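Dextranase (Pseudarthrobacter oxydans, PDB 6NZS) hydrolyses internal alpha-1,6-glucosidic linkages of dextran as an endo-acting member of glycoside hydrolase family 49. Local coordinates at residues D73-E76 and F77-Q80; G196-K199 and E200-V203; A319-D322 and A323-L327; M438-K441 and D442-N446. All coordinates share one frame; numbering follows the deposited sequence.

Contact 1 (D73-E76 and F77-Q80); sequences DGAE and FSSQ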
ATOM      1  N   ASP A  73      10.173  13.486   9.032  1.00 14.12           N
ATOM      2  CA  ASP A  73       9.308  12.328   9.198  1.00 13.35           C
ATOM      3  C   ASP A  73       8.822  11.742   7.879  1.00 12.81           C
ATOM      4  O   ASP A  73       8.042  10.783   7.902  1.00 12.90           O
ATOM      5  CB  ASP A  73       8.122  12.642  10.131  1.00 13.37           C
ATOM      6  CG  ASP A  73       7.253  13.793   9.636  1.00 10.71           C
ATOM      7  OD1 ASP A  73       7.272  14.106   8.427  1.00 12.75           O
ATOM      8  OD2 ASP A  73       6.541  14.391  10.472  1.00 12.68           O
ATOM      9  N   GLY A  74       9.273  12.271   6.740  1.00 12.72           N
ATOM     10  CA  GLY A  74       8.875  11.766   5.442  1.00 13.08           C
ATOM     11  C   GLY A  74       7.656  12.430   4.839  1.00 12.89           C
ATOM     12  O   GLY A  74       7.403  12.243   3.641  1.00 11.90           O
ATOM     13  N   ALA A  75       6.903  13.201   5.619  1.00 12.13           N
ATOM     14  CA  ALA A  75       5.729  13.900   5.121  1.00 11.43           C
ATOM     15  C   ALA A  75       6.026  15.328   4.700  1.00 11.74           C
ATOM     16  O   ALA A  75       5.090  16.076   4.403  1.00 12.78           O
ATOM     17  CB  ALA A  75       4.621  13.888   6.179  1.00 10.89           C
ATOM     18  N   GLU A  76       7.303  15.714   4.635  1.00 12.07           N
ATOM     19  CA  GLU A  76       7.644  17.107   4.359  1.00 11.81           C
ATOM     20  C   GLU A  76       7.141  17.553   2.992  1.00 11.25           C
ATOM     21  O   GLU A  76       6.452  18.575   2.882  1.00 11.88           O
ATOM     22  CB  GLU A  76       9.150  17.319   4.487  1.00 13.37           C
ATOM     23  CG  GLU A  76       9.646  17.394   5.928  1.00 15.09           C
ATOM     24  CD  GLU A  76       9.710  16.039   6.622  1.00 14.64           C
ATOM     25  OE1 GLU A  76       9.829  15.001   5.932  1.00 14.09           O
ATOM     26  OE2 GLU A  76       9.640  16.019   7.864  1.00 14.83           O
ATOM     27  N   PHE A  77       7.487  16.819   1.926  1.00 11.68           N
ATOM     28  CA  PHE A  77       7.059  17.252   0.597  1.00 10.13           C
ATOM     29  C   PHE A  77       5.543  17.231   0.476  1.00  9.78           C
ATOM     30  O   PHE A  77       4.935  18.188  -0.015  1.00 11.22           O
ATOM     31  CB  PHE A  77       7.659  16.388  -0.511  1.00 10.92           C
ATOM     32  CG  PHE A  77       7.116  16.736  -1.880  1.00 10.67           C
ATOM     33  CD1 PHE A  77       7.437  17.950  -2.468  1.00 11.16           C
ATOM     34  CD2 PHE A  77       6.262  15.873  -2.562  1.00 12.25           C
ATOM     35  CE1 PHE A  77       6.937  18.298  -3.714  1.00 12.10           C
ATOM     36  CE2 PHE A  77       5.758  16.220  -3.817  1.00 11.56           C
ATOM     37  CZ  PHE A  77       6.095  17.429  -4.390  1.00 12.13           C
ATOM     38  N   SER A  78       4.911  16.140   0.912  1.00 10.57           N
ATOM     39  CA  SER A  78       3.463  16.047   0.760  1.00 10.40           C
ATOM     40  C   SER A  78       2.753  17.175   1.504  1.00  9.80           C
ATOM     41  O   SER A  78       1.807  17.776   0.983  1.00 10.03           O
ATOM     42  CB  SER A  78       2.971  14.684   1.226  1.00 11.77           C
ATOM     43  OG  SER A  78       3.202  14.494   2.606  1.00 18.92           O
ATOM     44  N   SER A  79       3.216  17.500   2.710  1.00 10.21           N
ATOM     45  CA  SER A  79       2.634  18.602   3.471  1.00 10.43           C
ATOM     46  C   SER A  79       2.861  19.940   2.773  1.00 11.70           C
ATOM     47  O   SER A  79       1.925  20.734   2.606  1.00 13.39           O
ATOM     48  CB  SER A  79       3.237  18.610   4.875  1.00 13.00           C
ATOM     49  OG  SER A  79       2.727  19.681   5.647  1.00 16.86           O
ATOM     50  N   GLN A  80       4.096  20.197   2.336  1.00 11.97           N
ATOM     51  CA  GLN A  80       4.430  21.502   1.773  1.00 12.77           C
ATOM     52  C   GLN A  80       3.810  21.711   0.399  1.00 13.83           C
ATOM     53  O   GLN A  80       3.480  22.845   0.040  1.00 15.06           O
ATOM     54  CB  GLN A  80       5.949  21.677   1.759  1.00 14.74           C
ATOM     55  CG  GLN A  80       6.515  21.751   3.176  1.00 15.32           C
ATOM     56  CD  GLN A  80       8.027  21.820   3.218  1.00 18.24           C
ATOM     57  OE1 GLN A  80       8.658  22.450   2.367  1.00 24.51           O
ATOM     58  NE2 GLN A  80       8.619  21.176   4.219  1.00 18.93           N
TER
HETATM   59  O   HOH W   1       6.361  13.652   1.449  1.00 14.61           O

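Contact 2 (G196-K199 and E200-V203); sequences GEQK and ERLV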
ATOM      1  N   GLY A 196     -24.395 -14.972   0.884  1.00 17.41           N
ATOM      2  CA  GLY A 196     -24.183 -16.403   1.027  1.00 18.12           C
ATOM      3  C   GLY A 196     -23.062 -16.752   1.982  1.00 15.49           C
ATOM      4  O   GLY A 196     -22.917 -16.167   3.062  1.00 16.77           O
ATOM      5  N   GLU A 197     -22.246 -17.720   1.566  1.00 17.24           N
ATOM      6  CA  GLU A 197     -21.204 -18.239   2.437  1.00 15.16           C
ATOM      7  C   GLU A 197     -20.130 -17.198   2.717  1.00 16.55           C
ATOM      8  O   GLU A 197     -19.548 -17.192   3.806  1.00 16.54           O
ATOM      9  CB  GLU A 197     -20.582 -19.493   1.827  1.00 22.29           C
ATOM     10  CG  GLU A 197     -21.541 -20.666   1.760  1.00 29.76           C
ATOM     11  CD  GLU A 197     -20.837 -21.976   1.485  1.00 36.37           C
ATOM     12  OE1 GLU A 197     -19.941 -22.000   0.615  1.00 44.00           O
ATOM     13  OE2 GLU A 197     -21.182 -22.980   2.142  1.00 41.57           O
ATOM     14  N   GLN A 198     -19.850 -16.319   1.753  1.00 16.43           N
ATOM     15  CA  GLN A 198     -18.870 -15.266   2.000  1.00 14.55           C
ATOM     16  C   GLN A 198     -19.366 -14.305   3.071  1.00 13.21           C
ATOM     17  O   GLN A 198     -18.611 -13.930   3.976  1.00 13.85           O
ATOM     18  CB  GLN A 198     -18.548 -14.516   0.702  1.00 17.07           C
ATOM     19  CG  GLN A 198     -17.763 -15.331  -0.325  1.00 20.78           C
ATOM     20  CD  GLN A 198     -16.284 -15.482   0.018  1.00 26.01           C
ATOM     21  OE1 GLN A 198     -15.875 -15.344   1.173  1.00 23.87           O
ATOM     22  NE2 GLN A 198     -15.475 -15.781  -0.993  1.00 29.86           N
ATOM     23  N   LYS A 199     -20.637 -13.905   2.991  1.00 12.55           N
ATOM     24  CA  LYS A 199     -21.204 -13.071   4.040  1.00 12.83           C
ATOM     25  C   LYS A 199     -21.138 -13.768   5.395  1.00 13.31           C
ATOM     26  O   LYS A 199     -20.784 -13.147   6.402  1.00 14.24           O
ATOM     27  CB  LYS A 199     -22.640 -12.690   3.691  1.00 15.19           C
ATOM     28  CG  LYS A 199     -23.251 -11.733   4.697  1.00 18.28           C
ATOM     29  CD  LYS A 199     -24.702 -11.408   4.383  1.00 20.43           C
ATOM     30  CE  LYS A 199     -25.260 -10.452   5.430  1.00 28.62           C
ATOM     31  NZ  LYS A 199     -26.657 -10.027   5.131  1.00 34.67           N
ATOM     32  N   GLU A 200     -21.451 -15.065   5.442  1.00 13.31           N
ATOM     33  CA  GLU A 200     -21.388 -15.774   6.717  1.00 14.47           C
ATOM     34  C   GLU A 200     -19.973 -15.780   7.285  1.00 15.06           C
ATOM     35  O   GLU A 200     -19.779 -15.685   8.505  1.00 14.99           O
ATOM     36  CB  GLU A 200     -21.907 -17.203   6.550  1.00 18.16           C
ATOM     37  CG  GLU A 200     -21.940 -17.992   7.854  1.00 23.23           C
ATOM     38  CD  GLU A 200     -22.529 -19.382   7.695  1.00 31.06           C
ATOM     39  OE1 GLU A 200     -23.460 -19.556   6.881  1.00 37.92           O
ATOM     40  OE2 GLU A 200     -22.059 -20.303   8.392  1.00 37.91           O
ATOM     41  N   ARG A 201     -18.965 -15.899   6.417  1.00 12.73           N
ATOM     42  CA  ARG A 201     -17.589 -15.926   6.891  1.00 12.50           C
ATOM     43  C   ARG A 201     -17.122 -14.551   7.347  1.00 10.97           C
ATOM     44  O   ARG A 201     -16.327 -14.451   8.289  1.00 12.92           O
ATOM     45  CB  ARG A 201     -16.662 -16.440   5.779  1.00 13.59           C
ATOM     46  CG  ARG A 201     -15.192 -16.529   6.181  1.00 13.67           C
ATOM     47  CD  ARG A 201     -14.330 -17.195   5.118  1.00 13.91           C
ATOM     48  NE  ARG A 201     -14.277 -16.416   3.882  1.00 15.73           N
ATOM     49  CZ  ARG A 201     -13.336 -15.518   3.592  1.00 16.50           C
ATOM     50  NH1 ARG A 201     -12.356 -15.271   4.447  1.00 14.65           N
ATOM     51  NH2 ARG A 201     -13.378 -14.866   2.437  1.00 16.77           N
ATOM     52  N   LEU A 202     -17.600 -13.488   6.695  1.00 11.95           N
ATOM     53  CA  LEU A 202     -16.999 -12.163   6.818  1.00  9.65           C
ATOM     54  C   LEU A 202     -17.836 -11.162   7.599  1.00 12.26           C
ATOM     55  O   LEU A 202     -17.325 -10.084   7.932  1.00 12.28           O
ATOM     56  CB  LEU A 202     -16.705 -11.591   5.422  1.00 11.11           C
ATOM     57  CG  LEU A 202     -15.710 -12.429   4.621  1.00 11.39           C
ATOM     58  CD1 LEU A 202     -15.700 -11.977   3.162  1.00 12.77           C
ATOM     59  CD2 LEU A 202     -14.322 -12.327   5.213  1.00 12.53           C
ATOM     60  N   VAL A 203     -19.094 -11.470   7.898  1.00 12.05           N
ATOM     61  CA  VAL A 203     -19.964 -10.561   8.640  1.00 12.49           C
ATOM     62  C   VAL A 203     -20.551 -11.319   9.823  1.00 13.57           C
ATOM     63  O   VAL A 203     -21.348 -12.247   9.624  1.00 14.31           O
ATOM     64  CB  VAL A 203     -21.088 -10.003   7.754  1.00 12.69           C
ATOM     65  CG1 VAL A 203     -21.972  -9.053   8.566  1.00 15.35           C
ATOM     66  CG2 VAL A 203     -20.511  -9.286   6.530  1.00 13.31           C
TER

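Contact 3 (A319-D322 and A323-L327); sequences ASAD and AEQKL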
ATOM      1  N   ALA A 319      -0.203 -12.060  17.683  1.00 14.82           N
ATOM      2  CA  ALA A 319       0.760 -12.974  18.285  1.00 15.45           C
ATOM      3  C   ALA A 319       0.466 -14.375  17.779  1.00 14.04           C
ATOM      4  O   ALA A 319      -0.690 -14.811  17.787  1.00 15.04           O
ATOM      5  CB  ALA A 319       0.652 -12.936  19.811  1.00 16.55           C
ATOM      6  N   SER A 320       1.507 -15.076  17.332  1.00 15.58           N
ATOM      7  CA  SER A 320       1.373 -16.415  16.772  1.00 15.21           C
ATOM      8  C   SER A 320       1.971 -17.430  17.741  1.00 15.62           C
ATOM      9  O   SER A 320       3.161 -17.350  18.069  1.00 16.20           O
ATOM     10  CB  SER A 320       2.073 -16.519  15.414  1.00 14.25           C
ATOM     11  OG  SER A 320       1.987 -17.847  14.904  1.00 14.85           O
ATOM     12  N   ALA A 321       1.144 -18.376  18.185  1.00 16.14           N
ATOM     13  CA  ALA A 321       1.613 -19.492  18.987  1.00 17.28           C
ATOM     14  C   ALA A 321       2.268 -20.525  18.078  1.00 19.67           C
ATOM     15  O   ALA A 321       2.201 -20.442  16.852  1.00 17.56           O
ATOM     16  CB  ALA A 321       0.439 -20.134  19.725  1.00 19.06           C
ATOM     17  N   ASP A 322       2.925 -21.515  18.685  1.00 19.19           N
ATOM     18  CA  ASP A 322       3.450 -22.611  17.876  1.00 17.98           C
ATOM     19  C   ASP A 322       2.333 -23.314  17.112  1.00 17.35           C
ATOM     20  O   ASP A 322       2.534 -23.753  15.973  1.00 20.10           O
ATOM     21  CB  ASP A 322       4.209 -23.605  18.755  1.00 18.51           C
ATOM     22  CG  ASP A 322       5.629 -23.169  19.028  1.00 26.22           C
ATOM     23  OD1 ASP A 322       6.171 -22.357  18.249  1.00 23.41           O
ATOM     24  OD2 ASP A 322       6.211 -23.641  20.026  1.00 28.29           O
ATOM     25  N   ALA A 323       1.150 -23.424  17.718  1.00 17.67           N
ATOM     26  CA  ALA A 323       0.024 -24.075  17.064  1.00 19.01           C
ATOM     27  C   ALA A 323      -0.345 -23.350  15.772  1.00 18.35           C
ATOM     28  O   ALA A 323      -0.151 -22.136  15.635  1.00 18.43           O
ATOM     29  CB  ALA A 323      -1.193 -24.092  17.994  1.00 22.14           C
ATOM     30  N   GLU A 324      -0.871 -24.120  14.822  1.00 18.13           N
ATOM     31  CA  GLU A 324      -1.331 -23.574  13.551  1.00 17.00           C
ATOM     32  C   GLU A 324      -2.519 -22.649  13.781  1.00 19.15           C
ATOM     33  O   GLU A 324      -3.471 -23.002  14.485  1.00 20.52           O
ATOM     34  CB  GLU A 324      -1.739 -24.715  12.618  1.00 20.47           C
ATOM     35  CG  GLU A 324      -2.394 -24.267  11.314  1.00 25.71           C
ATOM     36  CD  GLU A 324      -2.907 -25.434  10.481  1.00 33.84           C
ATOM     37  OE1 GLU A 324      -4.141 -25.588  10.363  1.00 39.12           O
ATOM     38  OE2 GLU A 324      -2.075 -26.198   9.945  1.00 40.23           O
ATOM     39  N   GLN A 325      -2.476 -21.466  13.165  1.00 15.26           N
ATOM     40  CA  GLN A 325      -3.518 -20.468  13.341  1.00 15.62           C
ATOM     41  C   GLN A 325      -3.796 -19.814  11.997  1.00 14.43           C
ATOM     42  O   GLN A 325      -2.965 -19.852  11.088  1.00 15.82           O
ATOM     43  CB  GLN A 325      -3.087 -19.387  14.335  1.00 15.02           C
ATOM     44  CG  GLN A 325      -2.892 -19.882  15.769  1.00 15.30           C
ATOM     45  CD  GLN A 325      -2.110 -18.896  16.606  1.00 14.18           C
ATOM     46  OE1 GLN A 325      -0.910 -18.709  16.409  1.00 14.76           O
ATOM     47  NE2 GLN A 325      -2.795 -18.227  17.529  1.00 17.68           N
ATOM     48  N   LYS A 326      -4.968 -19.199  11.892  1.00 12.94           N
ATOM     49  CA  LYS A 326      -5.372 -18.507  10.678  1.00 12.27           C
ATOM     50  C   LYS A 326      -5.906 -17.128  11.026  1.00 14.00           C
ATOM     51  O   LYS A 326      -6.470 -16.915  12.101  1.00 12.40           O
ATOM     52  CB  LYS A 326      -6.462 -19.280   9.940  1.00 15.58           C
ATOM     53  CG  LYS A 326      -6.021 -20.664   9.480  1.00 20.20           C
ATOM     54  CD  LYS A 326      -7.197 -21.447   8.921  1.00 24.03           C
ATOM     55  CE  LYS A 326      -7.211 -21.416   7.410  1.00 32.34           C
ATOM     56  NZ  LYS A 326      -7.509 -22.759   6.837  1.00 38.39           N
ATOM     57  N   LEU A 327      -5.711 -16.189  10.101  1.00 13.27           N
ATOM     58  CA  LEU A 327      -6.310 -14.863  10.184  1.00 11.38           C
ATOM     59  C   LEU A 327      -6.973 -14.562   8.851  1.00 11.69           C
ATOM     60  O   LEU A 327      -6.328 -14.691   7.809  1.00 12.11           O
ATOM     61  CB  LEU A 327      -5.245 -13.793  10.443  1.00 12.94           C
ATOM     62  CG  LEU A 327      -5.670 -12.347  10.153  1.00 11.48           C
ATOM     63  CD1 LEU A 327      -6.708 -11.894  11.171  1.00 11.99           C
ATOM     64  CD2 LEU A 327      -4.469 -11.418  10.177  1.00 13.29           C
TER

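Contact 4 (M438-K441 and D442-N446); sequences MYWK and DVKYN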
ATOM      1  N   MET A 438       9.596   7.853  -6.304  1.00  9.49           N
ATOM      2  CA  MET A 438      10.947   7.418  -5.962  1.00  9.51           C
ATOM      3  C   MET A 438      11.948   8.286  -6.720  1.00  9.95           C
ATOM      4  O   MET A 438      11.958   8.308  -7.955  1.00  9.97           O
ATOM      5  CB  MET A 438      11.118   5.933  -6.274  1.00  9.33           C
ATOM      6  CG  MET A 438      10.191   5.048  -5.424  1.00  9.45           C
ATOM      7  SD  MET A 438      10.485   3.262  -5.561  1.00 10.85           S
ATOM      8  CE  MET A 438      10.079   2.998  -7.280  1.00 10.92           C
ATOM      9  N   TYR A 439      12.770   9.035  -5.984  1.00  9.67           N
ATOM     10  CA  TYR A 439      13.393  10.220  -6.564  1.00  8.92           C
ATOM     11  C   TYR A 439      14.896  10.357  -6.364  1.00  9.76           C
ATOM     12  O   TYR A 439      15.463  11.317  -6.879  1.00 10.43           O
ATOM     13  CB  TYR A 439      12.735  11.501  -6.020  1.00 11.14           C
ATOM     14  CG  TYR A 439      13.009  11.804  -4.547  1.00 11.13           C
ATOM     15  CD1 TYR A 439      14.108  12.567  -4.153  1.00 12.74           C
ATOM     16  CD2 TYR A 439      12.148  11.353  -3.553  1.00 15.14           C
ATOM     17  CE1 TYR A 439      14.345  12.849  -2.815  1.00 12.12           C
ATOM     18  CE2 TYR A 439      12.377  11.639  -2.215  1.00 17.27           C
ATOM     19  CZ  TYR A 439      13.473  12.390  -1.857  1.00 17.37           C
ATOM     20  OH  TYR A 439      13.695  12.676  -0.530  1.00 20.18           O
ATOM     21  N   TRP A 440      15.547   9.449  -5.643  1.00  8.51           N
ATOM     22  CA  TRP A 440      16.876   9.725  -5.099  1.00  9.22           C
ATOM     23  C   TRP A 440      17.906  10.022  -6.185  1.00  8.99           C
ATOM     24  O   TRP A 440      18.037   9.286  -7.169  1.00 10.35           O
ATOM     25  CB  TRP A 440      17.357   8.524  -4.292  1.00  9.82           C
ATOM     26  CG  TRP A 440      16.423   8.047  -3.233  1.00 11.06           C
ATOM     27  CD1 TRP A 440      15.781   6.839  -3.195  1.00 14.17           C
ATOM     28  CD2 TRP A 440      16.060   8.733  -2.030  1.00 11.42           C
ATOM     29  NE1 TRP A 440      15.035   6.740  -2.051  1.00 15.10           N
ATOM     30  CE2 TRP A 440      15.194   7.883  -1.312  1.00 13.25           C
ATOM     31  CE3 TRP A 440      16.393   9.979  -1.483  1.00 13.62           C
ATOM     32  CZ2 TRP A 440      14.638   8.243  -0.089  1.00 14.86           C
ATOM     33  CZ3 TRP A 440      15.838  10.339  -0.267  1.00 16.59           C
ATOM     34  CH2 TRP A 440      14.970   9.471   0.420  1.00 18.29           C
ATOM     35  N   LYS A 441      18.669  11.097  -5.970  1.00 10.27           N
ATOM     36  CA  LYS A 441      19.791  11.412  -6.844  1.00 12.67           C
ATOM     37  C   LYS A 441      20.940  10.435  -6.627  1.00 11.88           C
ATOM     38  O   LYS A 441      21.579   9.989  -7.590  1.00 13.88           O
ATOM     39  CB  LYS A 441      20.229  12.848  -6.543  1.00 11.03           C
ATOM     40  CG  LYS A 441      21.532  13.332  -7.158  1.00 12.75           C
ATOM     41  CD  LYS A 441      21.791  14.754  -6.658  1.00 13.77           C
ATOM     42  CE  LYS A 441      23.213  15.224  -6.910  1.00 19.89           C
ATOM     43  NZ  LYS A 441      23.427  16.618  -6.420  1.00 15.70           N
ATOM     44  N   ASP A 442      21.216  10.085  -5.374  1.00 11.54           N
ATOM     45  CA  ASP A 442      22.260   9.112  -5.101  1.00 12.64           C
ATOM     46  C   ASP A 442      21.702   7.705  -5.285  1.00 11.35           C
ATOM     47  O   ASP A 442      20.485   7.497  -5.341  1.00 12.19           O
ATOM     48  CB  ASP A 442      22.867   9.306  -3.701  1.00 12.87           C
ATOM     49  CG  ASP A 442      21.835   9.268  -2.575  1.00 15.76           C
ATOM     50  OD1 ASP A 442      20.684   9.679  -2.778  1.00 13.61           O
ATOM     51  OD2 ASP A 442      22.190   8.830  -1.451  1.00 19.97           O
ATOM     52  N   VAL A 443      22.607   6.730  -5.388  1.00 12.95           N
ATOM     53  CA  VAL A 443      22.222   5.336  -5.628  1.00 12.24           C
ATOM     54  C   VAL A 443      21.976   4.693  -4.264  1.00 14.24           C
ATOM     55  O   VAL A 443      22.893   4.189  -3.613  1.00 19.04           O
ATOM     56  CB  VAL A 443      23.265   4.590  -6.460  1.00 12.72           C
ATOM     57  CG1 VAL A 443      22.888   3.121  -6.624  1.00 15.35           C
ATOM     58  CG2 VAL A 443      23.444   5.261  -7.832  1.00 16.23           C
ATOM     59  N   LYS A 444      20.720   4.701  -3.825  1.00 11.85           N
ATOM     60  CA  LYS A 444      20.343   4.133  -2.535  1.00 12.45           C
ATOM     61  C   LYS A 444      20.169   2.622  -2.626  1.00 13.01           C
ATOM     62  O   LYS A 444      19.853   2.069  -3.681  1.00 12.93           O
ATOM     63  CB  LYS A 444      19.035   4.749  -2.039  1.00 13.66           C
ATOM     64  CG  LYS A 444      19.082   6.246  -1.857  1.00 18.02           C
ATOM     65  CD  LYS A 444      19.196   6.610  -0.413  1.00 23.04           C
ATOM     66  CE  LYS A 444      19.079   8.101  -0.209  1.00 19.71           C
ATOM     67  NZ  LYS A 444      20.186   8.562   0.669  1.00 18.68           N
ATOM     68  N   TYR A 445      20.375   1.952  -1.494  1.00 12.24           N
ATOM     69  CA  TYR A 445      20.285   0.493  -1.465  1.00 11.33           C
ATOM     70  C   TYR A 445      18.852  -0.016  -1.396  1.00 12.36           C
ATOM     71  O   TYR A 445      18.611  -1.178  -1.748  1.00 12.89           O
ATOM     72  CB  TYR A 445      21.038  -0.091  -0.263  1.00 13.32           C
ATOM     73  CG  TYR A 445      22.512   0.238  -0.191  1.00 14.33           C
ATOM     74  CD1 TYR A 445      23.453  -0.552  -0.840  1.00 13.64           C
ATOM     75  CD2 TYR A 445      22.960   1.324   0.549  1.00 15.09           C
ATOM     76  CE1 TYR A 445      24.814  -0.258  -0.759  1.00 16.17           C
ATOM     77  CE2 TYR A 445      24.312   1.632   0.633  1.00 16.34           C
ATOM     78  CZ  TYR A 445      25.229   0.838  -0.024  1.00 17.84           C
ATOM     79  OH  TYR A 445      26.575   1.141   0.067  1.00 20.70           O
ATOM     80  N   ASN A 446      17.909   0.805  -0.942  1.00 10.93           N
ATOM     81  CA  ASN A 446      16.533   0.377  -0.682  1.00 12.03           C
ATOM     82  C   ASN A 446      15.565   1.194  -1.534  1.00  9.87           C
ATOM     83  O   ASN A 446      14.814   2.024  -1.022  1.00 10.34           O
ATOM     84  CB  ASN A 446      16.182   0.463   0.826  1.00 11.93           C
ATOM     85  CG  ASN A 446      16.245   1.885   1.375  1.00 11.57           C
ATOM     86  OD1 ASN A 446      17.139   2.659   1.033  1.00 12.95           O
ATOM     87  ND2 ASN A 446      15.287   2.228   2.231  1.00 12.45           N
TER
HETATM   88  O   HOH W   2      14.575   4.642  -0.100  1.00 10.40           O

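Contact 1 (D73-E76 and F77-Q80)
The carbonyl oxygen of A75 gathers two donors from the first turn of the helix that follows it. S79 N bonds to A75 O at 2.9 Å, the ordinary i to i+4 link, while S78 OG gives a second bond of 3.0 Å to A75 O. Both come from the same face of the carbonyl, the hydroxyl standing well above its plane. A chi1 of 64° sets S78 OG between its own backbone N and carbonyl carbon, and from there the short serine side chain folds back onto the N-cap carbonyl, three residues earlier. Q80 N binds E76 O in the same helical pattern. Upstream, the E76 carboxylate turns back over the loop: OE2 accepts D73 N at 2.8 Å and OE1 accepts G74 N at 2.9 Å, each through a syn lone pair. The bend at chi2 (76°) swings it there, and K66 adds a salt bridge. Were E76 replaced by an alanine, the D73 and G74 amides would probably lose their acceptor and K66 its carboxylate mate. D73 OD1 meanwhile takes A75 N, and its OD2 is paired with R61 and Y69. The backbone angles of G74 suit glycine, since a CB would jam against the preceding carbonyl. A water that accepts from S78 N lies 2.8 Å from G74 O and links the two. Outward, F77 leans on Y155 and A157 of strand 154-159, while D73 bonds through its backbone to W366 and touches Y365. An Asx turn thus leads into a helix N-terminus with A75 as N-cap, within the Ig-like N-terminal domain.

Contact 2 (G196-K199 and E200-V203)
Q198 and R201, three residues apart, run alongside each other on the helix, and Q198 OE1 serves as an acceptor for the guanidinium. R201 NH2 bonds to Q198 OE1 at 2.8 Å, in the carbonyl plane on a lone pair and close to the guanidinium plane; R201 NE adds a weak bond of 3.3 Å to Q198 OE1. The two flat groups are nevertheless turned 57° apart. The bend at chi2 (-76°) brings the glutamine amide round to the arginine, and glutamine suits the place because its amide oxygen is a neutral acceptor on a side chain long enough to reach R201. The stronger partners of R201 lie elsewhere: NH2 makes a salt bridge to E356 and NH1 one to D328, so the cation is shared among two carboxylates and the amide. L202 CD2 lies over one face of the guanidinium, offset toward the rim.

Along the backbone, E200 N is taken by G196 O and R201 N by E197 O, each at 3.0 Å. L202 N goes to Q198 O at 2.9 Å, with a weak second bond to K199 O, whose main donor is V203 N at 2.8 Å. The last carbonyls find partners outside the helix: R201 O accepts K277 NZ and L202 O accepts T279 OG1. Positive phi favours glycine at G196, whereas K199, extended and exposed at its end, lays its CG 4.1 Å from V203 CG2; both lean on L194. The whole is a short alpha helix with i to i+4 bonding, pinned at its C-terminal end to strands of the beta-solenoid.

Contact 3 (A319-D322 and A323-L327)
At a corner of the parallel beta-helix, where strand 316-320 turns into strand 325-335, the buried amide of Q325 reaches back across the bend to A321. Q325 OE1 accepts A321 N at 2.7 Å, a short bond but a bent one, with an N-H...O angle of 135° and the donor tilted 30° from the amide plane. The same oxygen lies 3.3 Å from S320 CA. With CG anti to its carbonyl carbon (chi1 -66°) and the rest of the chain extended, Q325 spans the corner and brings its amide to the A321 backbone. The other branch of the amide is engaged too: NE2 donates to Q273 O, in the matching corner of the preceding coil. A leucine in its place would keep bulk at the bend but would probably strand both A321 N and Q273 O without their hydrogen-bond mates.

The next coil is joined by S320 and D322, since S320 OG bonds to N347 O and D322 OD1 to N347 ND2. T350 OG1 lies within weak bonding distance of the carbonyls of A321, D322 and A323. A321, with its small methyl group, fits the tight bend, its CB lying 3.9 Å from Q325 OE1. E324 is exposed, as a charged residue on an outer turn can be. Side chains of one corner bonding to the corners of the coils before and after is characteristic of stacked turns in a right-handed beta-solenoid.

Contact 4 (M438-K441 and D442-N446)
K444 lies across one face of the W440 indole at about a right angle, and this is the tight half of the contact. Its CG sits 3.5 Å from W440 CG and makes a CH-pi contact 3.7 Å from the centroid of the five-membered ring. Farther along, K444 CE is 3.5 Å from W440 CE3, and K444 NZ stands over the six-membered ring, 4.9 Å from its centroid, as a cation-pi partner. Bends at chi2 (-103°) and chi4 lay the chain along the ring's surface; a lysine offers both methylenes and a charge for this. Y439 CE2 lies near the rim of the opposite face. W440 and K444 belong to a loop between strands 423-435 and 450-452 of the beta-solenoid, which meets the Ig-like domain through S165, bonded to D442 OD1 and K444 NZ. D442 OD2 completes the lysine's setting with a salt bridge of 2.9 Å to K444 NZ. Beyond the stack the two halves barely touch: K441 turns to the carbonyls of M161 and G163 instead. The loose side is W440 NE1, joined to the second half by a water that accepts from it and lies 2.8 Å from N446 O, and V443, which turns outward to solvent.

Along the chain the contacts come in the order 1, 2, 3, 4, none overlapping. Contact 1 belongs to the Ig-like N-terminal domain; contact 2 lies on helix 196-202, which is held against solenoid strands; contacts 3 and 4 sit on turns and loops of the beta-solenoid. They form two pairs. Contacts 1 and 4 have centres about 17 Å apart and nearest atoms about 7 Å apart. Contacts 2 and 3 are about 22 Å apart between centres, again about 7 Å at nearest atoms. Contacts 1 and 4 thus lie where the N-terminal domain meets the solenoid, whereas contacts 2 and 3 lie across the chain's centre from contact 1.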